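Local coordinates for protein aminotransferase, class III (Deinococcus radiodurans, PDB 3I4J) that probably acts as a pyridoxal-phosphate-dependent transaminase of the class III family, at residues L23-D26 with R30-D33; A82-L87 with S308-V313; I125-S130 with G212-V217; A335-A338 with Q342-Q345. The protein carries 1 engineered substitution. One frame throughout, in Å; residues are numbered along the deposited sequence.

Interaction 1: residues L23-D26 with R30-D33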
# COMPACT_ATOMS: atom_id res chain seq x y z
N LEU C 23 5.73 24.21 -1.24
CA LEU C 23 6.71 23.28 -0.68
C LEU C 23 8.03 24.03 -0.51
O LEU C 23 8.36 24.91 -1.31
CB LEU C 23 6.91 22.08 -1.60
CG LEU C 23 5.75 21.09 -1.74
CD1 LEU C 23 6.13 20.03 -2.77
CD2 LEU C 23 5.43 20.44 -0.39
N TYR C 24 8.80 23.68 0.52
CA TYR C 24 10.08 24.33 0.78
C TYR C 24 11.16 23.26 0.95
O TYR C 24 10.92 22.26 1.64
CB TYR C 24 10.01 25.16 2.07
CG TYR C 24 8.92 26.22 2.09
CD1 TYR C 24 9.22 27.56 1.88
CD2 TYR C 24 7.59 25.87 2.33
CE1 TYR C 24 8.22 28.54 1.90
CE2 TYR C 24 6.58 26.83 2.35
CZ TYR C 24 6.91 28.17 2.13
OH TYR C 24 5.91 29.11 2.12
N ASP C 25 12.33 23.44 0.34
CA ASP C 25 13.39 22.45 0.51
C ASP C 25 14.46 22.92 1.50
O ASP C 25 14.37 24.04 2.03
CB ASP C 25 14.02 22.04 -0.84
CG ASP C 25 14.72 23.18 -1.57
OD1 ASP C 25 15.07 24.20 -0.94
OD2 ASP C 25 14.94 23.02 -2.79
N ASP C 26 15.46 22.09 1.76
CA ASP C 26 16.48 22.45 2.74
C ASP C 26 17.51 23.45 2.24
O ASP C 26 18.62 23.54 2.77
CB ASP C 26 17.17 21.20 3.31
CG ASP C 26 18.02 20.46 2.29
OD1 ASP C 26 18.09 20.90 1.13
OD2 ASP C 26 18.61 19.44 2.68
N ARG C 30 11.42 27.77 -2.58
CA ARG C 30 9.99 27.57 -2.45
C ARG C 30 9.42 27.15 -3.80
O ARG C 30 9.83 27.66 -4.84
CB ARG C 30 9.29 28.84 -1.97
CG ARG C 30 7.87 28.59 -1.51
CD ARG C 30 7.13 29.86 -1.15
NE ARG C 30 6.85 30.68 -2.32
CZ ARG C 30 5.96 31.68 -2.34
NH1 ARG C 30 5.28 31.97 -1.24
NH2 ARG C 30 5.75 32.37 -3.45
N TYR C 31 8.46 26.23 -3.76
CA TYR C 31 7.83 25.71 -4.97
C TYR C 31 6.31 25.76 -4.84
O TYR C 31 5.76 25.53 -3.77
CB TYR C 31 8.21 24.25 -5.19
CG TYR C 31 9.69 23.94 -5.19
CD1 TYR C 31 10.39 23.77 -6.38
CD2 TYR C 31 10.37 23.75 -3.98
CE1 TYR C 31 11.73 23.41 -6.38
CE2 TYR C 31 11.72 23.38 -3.98
CZ TYR C 31 12.39 23.21 -5.18
OH TYR C 31 13.71 22.82 -5.20
N LEU C 32 5.64 26.06 -5.95
CA LEU C 32 4.18 26.06 -5.96
C LEU C 32 3.88 24.65 -6.47
O LEU C 32 4.36 24.25 -7.52
CB LEU C 32 3.65 27.12 -6.93
CG LEU C 32 2.16 27.49 -6.83
CD1 LEU C 32 1.90 28.77 -7.61
CD2 LEU C 32 1.29 26.35 -7.36
N ASP C 33 3.11 23.89 -5.69
CA ASP C 33 2.77 22.52 -6.04
C ASP C 33 1.65 22.50 -7.08
O ASP C 33 0.49 22.21 -6.76
CB ASP C 33 2.32 21.77 -4.79
CG ASP C 33 2.47 20.27 -4.92
OD1 ASP C 33 2.69 19.79 -6.05
OD2 ASP C 33 2.38 19.58 -3.89
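The ring of Tyr24 has Arg30 over one face, with Arg30 CG 3.9 Å from the ring centroid in a CH-pi contact. The two side chains run alongside each other, and the guanidinium plane stands 64° from the ring. Tyr24 OH comes near Arg30 CD, at 3.6 Å, and the guanidinium makes a cation-pi contact with Phe22. The Tyr31 ring is met at its edge instead, by Leu23 O and Asp25 OD2. Tyr31 OH donates a 2.7 Å hydrogen bond to Asp25 OD2, on the anti side and 34° out of the carboxylate plane. Asp25 CG sits between the backbone N and the carbonyl carbon (chi1 63°), which lifts the carboxylate toward that hydroxyl. Its other oxygen, OD1, takes the backbone N-H groups of Ala27 and Arg29, so the hairpin turn fixes the carboxylate. Leu23 and Tyr31 form an antiparallel hydrogen-bonded pair: Leu23 N to Tyr31 O is 2.9 Å and Tyr31 N to Leu23 O is 2.8 Å. Tyr24 and Arg30 are the adjoining non-hydrogen-bonded pair. The hairpin belongs to a small antiparallel sheet with strand 22-25 in the middle, between strands 14-19 and 30-32. Phe69 of the second subunit meets Tyr31 edge-to-face, and Leu32 packs on helix 411-428.

Interaction 2: residues A82-L87 with S308-V313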
# COMPACT_ATOMS: atom_id res chain seq x y z
N ALA C 82 -19.67 7.55 1.69
CA ALA C 82 -20.74 7.10 0.79
C ALA C 82 -21.72 8.23 0.50
O ALA C 82 -22.11 8.44 -0.65
CB ALA C 82 -21.48 5.92 1.41
N ARG C 83 -22.11 8.96 1.55
CA ARG C 83 -23.05 10.07 1.39
C ARG C 83 -22.46 11.24 0.60
O ARG C 83 -23.13 11.83 -0.25
CB ARG C 83 -23.55 10.54 2.76
CG ARG C 83 -24.47 9.54 3.45
CD ARG C 83 -25.11 10.13 4.71
NE ARG C 83 -24.19 10.26 5.84
CZ ARG C 83 -23.76 9.24 6.59
NH1 ARG C 83 -24.18 8.01 6.34
NH2 ARG C 83 -22.94 9.47 7.61
N PHE C 84 -21.20 11.57 0.88
CA PHE C 84 -20.55 12.67 0.18
C PHE C 84 -20.54 12.48 -1.33
O PHE C 84 -20.89 13.40 -2.08
CB PHE C 84 -19.10 12.85 0.66
CG PHE C 84 -18.32 13.85 -0.15
CD1 PHE C 84 -18.67 15.19 -0.16
CD2 PHE C 84 -17.26 13.43 -0.96
CE1 PHE C 84 -17.98 16.11 -0.96
CE2 PHE C 84 -16.56 14.33 -1.75
CZ PHE C 84 -16.92 15.67 -1.76
N VAL C 85 -20.14 11.30 -1.78
CA VAL C 85 -20.06 11.04 -3.22
C VAL C 85 -21.38 10.73 -3.90
O VAL C 85 -21.40 10.42 -5.09
CB VAL C 85 -19.05 9.90 -3.53
CG1 VAL C 85 -17.70 10.25 -2.94
CG2 VAL C 85 -19.55 8.58 -2.96
N GLY C 86 -22.47 10.79 -3.15
CA GLY C 86 -23.78 10.53 -3.74
C GLY C 86 -24.10 9.07 -3.97
O GLY C 86 -24.90 8.73 -4.85
N LEU C 87 -23.48 8.20 -3.18
CA LEU C 87 -23.70 6.76 -3.26
C LEU C 87 -23.96 6.30 -1.82
O LEU C 87 -23.30 5.39 -1.32
CB LEU C 87 -22.45 6.05 -3.81
CG LEU C 87 -21.95 6.53 -5.18
CD1 LEU C 87 -20.66 5.80 -5.53
CD2 LEU C 87 -23.02 6.25 -6.23
N SER C 308 -11.03 13.18 8.48
CA SER C 308 -10.69 14.58 8.75
C SER C 308 -10.60 15.35 7.44
O SER C 308 -11.05 16.49 7.34
CB SER C 308 -9.37 14.67 9.51
OG SER C 308 -9.01 16.02 9.76
N VAL C 309 -10.02 14.72 6.42
CA VAL C 309 -9.89 15.35 5.12
C VAL C 309 -11.29 15.59 4.54
O VAL C 309 -11.55 16.64 3.96
CB VAL C 309 -9.07 14.47 4.15
CG1 VAL C 309 -9.20 14.98 2.71
CG2 VAL C 309 -7.59 14.49 4.56
N LEU C 310 -12.18 14.62 4.71
CA LEU C 310 -13.54 14.77 4.21
C LEU C 310 -14.25 15.94 4.90
O LEU C 310 -14.96 16.70 4.24
CB LEU C 310 -14.32 13.47 4.42
CG LEU C 310 -15.77 13.46 3.92
CD1 LEU C 310 -15.82 13.77 2.42
CD2 LEU C 310 -16.39 12.10 4.21
N ASP C 311 -14.06 16.08 6.21
CA ASP C 311 -14.68 17.19 6.94
C ASP C 311 -14.29 18.52 6.30
O ASP C 311 -15.12 19.41 6.15
CB ASP C 311 -14.21 17.22 8.41
CG ASP C 311 -14.77 16.08 9.24
OD1 ASP C 311 -15.90 15.64 8.98
OD2 ASP C 311 -14.08 15.65 10.19
N ILE C 312 -13.01 18.64 5.95
CA ILE C 312 -12.48 19.85 5.34
C ILE C 312 -13.02 20.07 3.93
O ILE C 312 -13.41 21.18 3.57
CB ILE C 312 -10.94 19.77 5.31
CG1 ILE C 312 -10.41 19.78 6.75
CG2 ILE C 312 -10.36 20.93 4.51
CD1 ILE C 312 -8.92 19.51 6.87
N VAL C 313 -13.03 19.00 3.13
CA VAL C 313 -13.53 19.07 1.76
C VAL C 313 -14.97 19.58 1.75
O VAL C 313 -15.34 20.40 0.90
CB VAL C 313 -13.46 17.68 1.08
CG1 VAL C 313 -14.20 17.69 -0.25
CG2 VAL C 313 -11.99 17.29 0.87
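Val313 N donates a 2.9 Å hydrogen bond to Val309 O, one turn back in helix 300-315, and the Val313 side chain points toward Phe84. The contact itself is apolar. Phe84 is the last residue of helix 72-84, and its ring reaches across to Leu310 and Val313, which lie nearly one turn apart. Leu310 sends one methyl over a face of the ring. Leu310 CD1 is 3.6 Å from Phe84 CG and 4.0 Å from the ring centroid, 27° off the ring normal, a CH-pi contact. The methyl therefore sits toward the CB end of the ring. The far end meets Val313, with CG1 3.7 Å from Phe84 CZ. The valine comes in roughly perpendicular to the Phe84 side chain, whereas the leucine and Phe84 pass alongside, pointing in opposite senses. With chi1 at 172°, CG swings away from the Phe84 nitrogen, which extends the ring toward helix 300-315.

In the fold, the contact joins two helices far apart in sequence. Helix 72-84 ends in a Schellman motif: Leu87 N bonds to Ala82 O at 2.9 Å and Gly86 N to Arg83 O at 3.2 Å, with Gly86 at positive phi. Just beyond Phe84, Val85 packs on Leu274 of strand 271-275 in the mixed sheet. Helix 300-315 also packs on helix 48-60 through Ser308 and Ile312. Asp311 makes salt bridges to Arg80 of helix 72-84 and Arg53 of helix 48-60.

Interaction 3: residues I125-S130 with G212-V217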
# COMPACT_ATOMS: atom_id res chain seq x y z
N ILE C 125 -13.35 -4.99 -20.06
CA ILE C 125 -13.09 -4.01 -21.10
C ILE C 125 -12.50 -2.75 -20.49
O ILE C 125 -13.00 -2.26 -19.48
CB ILE C 125 -14.38 -3.61 -21.84
CG1 ILE C 125 -14.99 -4.84 -22.52
CG2 ILE C 125 -14.08 -2.51 -22.87
CD1 ILE C 125 -16.36 -4.61 -23.11
N THR C 126 -11.42 -2.26 -21.09
CA THR C 126 -10.81 -1.01 -20.66
C THR C 126 -10.69 -0.17 -21.92
O THR C 126 -10.87 -0.66 -23.03
CB THR C 126 -9.43 -1.21 -19.97
OG1 THR C 126 -8.55 -1.94 -20.84
CG2 THR C 126 -9.61 -1.97 -18.66
N ARG C 127 -10.38 1.11 -21.76
CA ARG C 127 -10.33 2.02 -22.89
C ARG C 127 -8.97 2.65 -23.16
O ARG C 127 -8.27 3.06 -22.24
CB ARG C 127 -11.38 3.11 -22.65
CG ARG C 127 -11.65 4.07 -23.79
CD ARG C 127 -12.66 5.12 -23.32
NE ARG C 127 -12.13 5.86 -22.18
CZ ARG C 127 -12.86 6.62 -21.36
NH1 ARG C 127 -14.16 6.74 -21.54
NH2 ARG C 127 -12.27 7.24 -20.35
N VAL C 128 -8.62 2.74 -24.44
CA VAL C 128 -7.36 3.36 -24.85
C VAL C 128 -7.43 4.81 -24.37
O VAL C 128 -8.47 5.46 -24.49
CB VAL C 128 -7.21 3.33 -26.39
CG1 VAL C 128 -5.94 4.06 -26.81
CG2 VAL C 128 -7.17 1.89 -26.90
N PRO C 129 -6.33 5.34 -23.82
CA PRO C 129 -5.02 4.72 -23.60
C PRO C 129 -4.81 4.38 -22.12
O PRO C 129 -3.67 4.27 -21.66
CB PRO C 129 -4.07 5.80 -24.06
CG PRO C 129 -4.72 7.02 -23.45
CD PRO C 129 -6.22 6.81 -23.67
N SER C 130 -5.91 4.23 -21.39
CA SER C 130 -5.85 3.92 -19.96
C SER C 130 -5.50 2.46 -19.72
O SER C 130 -4.46 1.97 -20.17
CB SER C 130 -7.20 4.24 -19.30
OG SER C 130 -7.63 5.56 -19.60
N GLY C 212 -23.26 13.28 -22.71
CA GLY C 212 -24.03 12.15 -23.20
C GLY C 212 -23.30 10.82 -23.25
O GLY C 212 -23.93 9.77 -23.34
N TYR C 213 -21.97 10.86 -23.15
CA TYR C 213 -21.16 9.65 -23.22
C TYR C 213 -21.42 8.63 -22.11
O TYR C 213 -21.80 7.49 -22.37
CB TYR C 213 -19.67 10.02 -23.22
CG TYR C 213 -18.72 8.86 -23.43
CD1 TYR C 213 -18.25 8.54 -24.70
CD2 TYR C 213 -18.24 8.14 -22.34
CE1 TYR C 213 -17.30 7.53 -24.88
CE2 TYR C 213 -17.30 7.13 -22.51
CZ TYR C 213 -16.83 6.83 -23.78
OH TYR C 213 -15.85 5.89 -23.94
N TYR C 214 -21.22 9.04 -20.86
CA TYR C 214 -21.42 8.09 -19.77
C TYR C 214 -22.87 7.70 -19.52
O TYR C 214 -23.14 6.63 -18.96
CB TYR C 214 -20.75 8.60 -18.50
CG TYR C 214 -19.24 8.56 -18.64
CD1 TYR C 214 -18.58 7.35 -18.82
CD2 TYR C 214 -18.50 9.74 -18.68
CE1 TYR C 214 -17.19 7.32 -19.05
CE2 TYR C 214 -17.13 9.72 -18.91
CZ TYR C 214 -16.48 8.51 -19.10
OH TYR C 214 -15.12 8.51 -19.36
N GLU C 215 -23.81 8.56 -19.92
CA GLU C 215 -25.22 8.23 -19.76
C GLU C 215 -25.47 7.01 -20.64
O GLU C 215 -26.13 6.05 -20.23
CB GLU C 215 -26.11 9.39 -20.21
CG GLU C 215 -26.08 10.62 -19.30
CD GLU C 215 -24.96 11.59 -19.61
OE1 GLU C 215 -24.02 11.24 -20.36
OE2 GLU C 215 -25.01 12.73 -19.10
N ARG C 216 -24.93 7.04 -21.86
CA ARG C 216 -25.09 5.93 -22.80
C ARG C 216 -24.29 4.71 -22.34
O ARG C 216 -24.77 3.58 -22.45
CB ARG C 216 -24.66 6.36 -24.21
CG ARG C 216 -24.77 5.26 -25.28
CD ARG C 216 -26.17 4.67 -25.37
NE ARG C 216 -27.18 5.70 -25.59
CZ ARG C 216 -27.41 6.30 -26.76
NH1 ARG C 216 -26.70 5.97 -27.83
NH2 ARG C 216 -28.33 7.25 -26.84
N VAL C 217 -23.09 4.92 -21.81
CA VAL C 217 -22.29 3.81 -21.31
C VAL C 217 -23.05 3.08 -20.18
O VAL C 217 -23.12 1.86 -20.16
CB VAL C 217 -20.92 4.29 -20.74
CG1 VAL C 217 -20.26 3.17 -19.93
CG2 VAL C 217 -20.01 4.70 -21.89
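Arg127 ends strand 123-127, while Tyr213 and Tyr214 begin helix 213-224, directly after Gly212 at the N-cap. The guanidinium of Arg127 meets both tyrosine hydroxyls at its edge. Arg127 NH1 donates to Tyr214 OH at 3.0 Å and to Tyr213 OH at 3.1 Å. Arg127 NH2 adds a longer bond to Tyr214 OH at 3.3 Å, so NH1 and NH2 share the Tyr214 oxygen. All three bonds lie close to the guanidinium plane. The ring planes of Tyr213 and Tyr214 stand 54° and 53° from it. The arginine chain bends at chi3 (60°) to bring NH1 between the hydroxyls. In the mixed seven-stranded sheet of this fold type I enzyme family, strand 123-127 lies beside strand 191-196. The arginine thus ties the end of a sheet strand to the start of a helix packed nearby. Arg127 NH2 has a further weak bond to Glu197 O, and Tyr214 OH is also hydrogen-bonded to the carbonyl Pro198 O, just past strand 191-196. The two rings also touch: Tyr213 CD2 lies 3.5 Å above the plane of Tyr214, over its centre. Tyr214 in turn meets Trp249 edge-to-face.

Interaction 4: residues A335-A338 with Q342-Q345; sequences ALQA and QMMQ
Met343 points its side chain at Leu336 and Gln337, across the tight helix-to-strand connection that joins helix 318-339 to strand 343-349. This strand lies at the margin of a three-stranded antiparallel sheet in the C-terminal part of the chain. Met343 is extended from CA to SD (chi2 175°), and this carries the sulfur to the helix. Met343 SD reaches Leu336 CB at 3.8 Å, and it is equally near to Leu336 C. The thioether thus rests on the base of the leucine and the helix backbone. A turn about the CG-SD bond (chi3 83°) swings CE aside. Gln337 takes a different path. Its side chain is extended beyond CG and runs at a slant across that of Met343, so the two make contact near their roots: Gln337 CG is 4.0 Å from Met343 CB. Met343 also packs on Val355 and Leu357 of strand 352-357 and on Leu425 of helix 411-428. Leu336 touches Ala422 of the same helix. Leu336 thus links helix 318-339 to helix 411-428, and Met343 links the start of strand 343-349 to it. The strand starts irregularly. Met344 and Gln345 both face Val356, forming a classic beta bulge. Just before it, Met343 is the centre of an inverse gamma turn, in which Met344 N makes a weak hydrogen bond to Gln342 O at 2.9 Å.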
# COMPACT_ATOMS: atom_id res chain seq x y z
N ALA C 335 -5.44 31.32 -22.67
CA ALA C 335 -4.89 32.64 -22.97
C ALA C 335 -3.42 32.53 -23.37
O ALA C 335 -2.93 33.30 -24.20
CB ALA C 335 -5.04 33.55 -21.77
N LEU C 336 -2.71 31.56 -22.79
CA LEU C 336 -1.30 31.36 -23.09
C LEU C 336 -1.04 30.80 -24.49
O LEU C 336 0.05 30.97 -25.04
CB LEU C 336 -0.66 30.43 -22.06
CG LEU C 336 -0.35 31.03 -20.68
CD1 LEU C 336 0.11 29.93 -19.73
CD2 LEU C 336 0.73 32.10 -20.82
N GLN C 337 -2.04 30.14 -25.08
CA GLN C 337 -1.87 29.57 -26.42
C GLN C 337 -1.52 30.60 -27.49
O GLN C 337 -0.82 30.29 -28.45
CB GLN C 337 -3.13 28.82 -26.86
CG GLN C 337 -3.50 27.63 -26.01
CD GLN C 337 -4.61 26.80 -26.66
OE1 GLN C 337 -4.35 25.97 -27.53
NE2 GLN C 337 -5.84 27.06 -26.25
N ALA C 338 -2.03 31.82 -27.33
CA ALA C 338 -1.77 32.89 -28.29
C ALA C 338 -0.28 33.17 -28.36
O ALA C 338 0.28 33.37 -29.44
CB ALA C 338 -2.52 34.15 -27.87
N GLN C 342 2.57 26.38 -29.62
CA GLN C 342 3.09 25.01 -29.58
C GLN C 342 2.16 24.22 -28.67
O GLN C 342 2.22 22.99 -28.61
CB GLN C 342 4.52 24.97 -29.02
CG GLN C 342 5.55 25.63 -29.92
CD GLN C 342 5.72 27.11 -29.64
OE1 GLN C 342 4.84 27.75 -29.06
NE2 GLN C 342 6.85 27.66 -30.05
N MET C 343 1.30 24.94 -27.95
CA MET C 343 0.32 24.31 -27.07
C MET C 343 -0.79 23.84 -28.03
O MET C 343 -1.73 24.58 -28.33
CB MET C 343 -0.23 25.34 -26.07
CG MET C 343 0.81 25.88 -25.07
SD MET C 343 0.21 27.20 -23.96
CE MET C 343 -0.59 26.21 -22.66
N MET C 344 -0.63 22.60 -28.52
CA MET C 344 -1.56 21.98 -29.48
C MET C 344 -3.00 21.94 -29.00
O MET C 344 -3.94 22.12 -29.78
CB MET C 344 -1.10 20.55 -29.78
CG MET C 344 0.33 20.42 -30.28
SD MET C 344 0.52 20.74 -32.05
CE MET C 344 0.84 19.12 -32.64
N GLN C 345 -3.18 21.67 -27.71
CA GLN C 345 -4.51 21.59 -27.14
C GLN C 345 -4.47 21.81 -25.63
O GLN C 345 -3.51 21.42 -24.97
CB GLN C 345 -5.12 20.22 -27.45
CG GLN C 345 -6.52 20.00 -26.89
CD GLN C 345 -7.18 18.76 -27.46
OE1 GLN C 345 -6.59 17.68 -27.49
NE2 GLN C 345 -8.42 18.90 -27.91

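How the interactions relate
None of the four contacts touches another. Interaction 1 comes first along the chain. Interaction 2 then closes a long loop from helix 72-84 to helix 300-315, and interaction 3 is nested inside it. Interaction 4 follows last. The centres of interactions 2 and 3 are about 25 Å apart, both around the mixed seven-stranded sheet. Interactions 1 and 3 lie on opposite sides of the chain's centre, their centres about 37 Å apart. Helix 411-428 is a shared neighbour of interactions 1 and 4, whose centres are about 27 Å apart. It thus packs against both an early hairpin and the late helix-strand unit. Segments of interactions 1 and 2 also touch the second subunit.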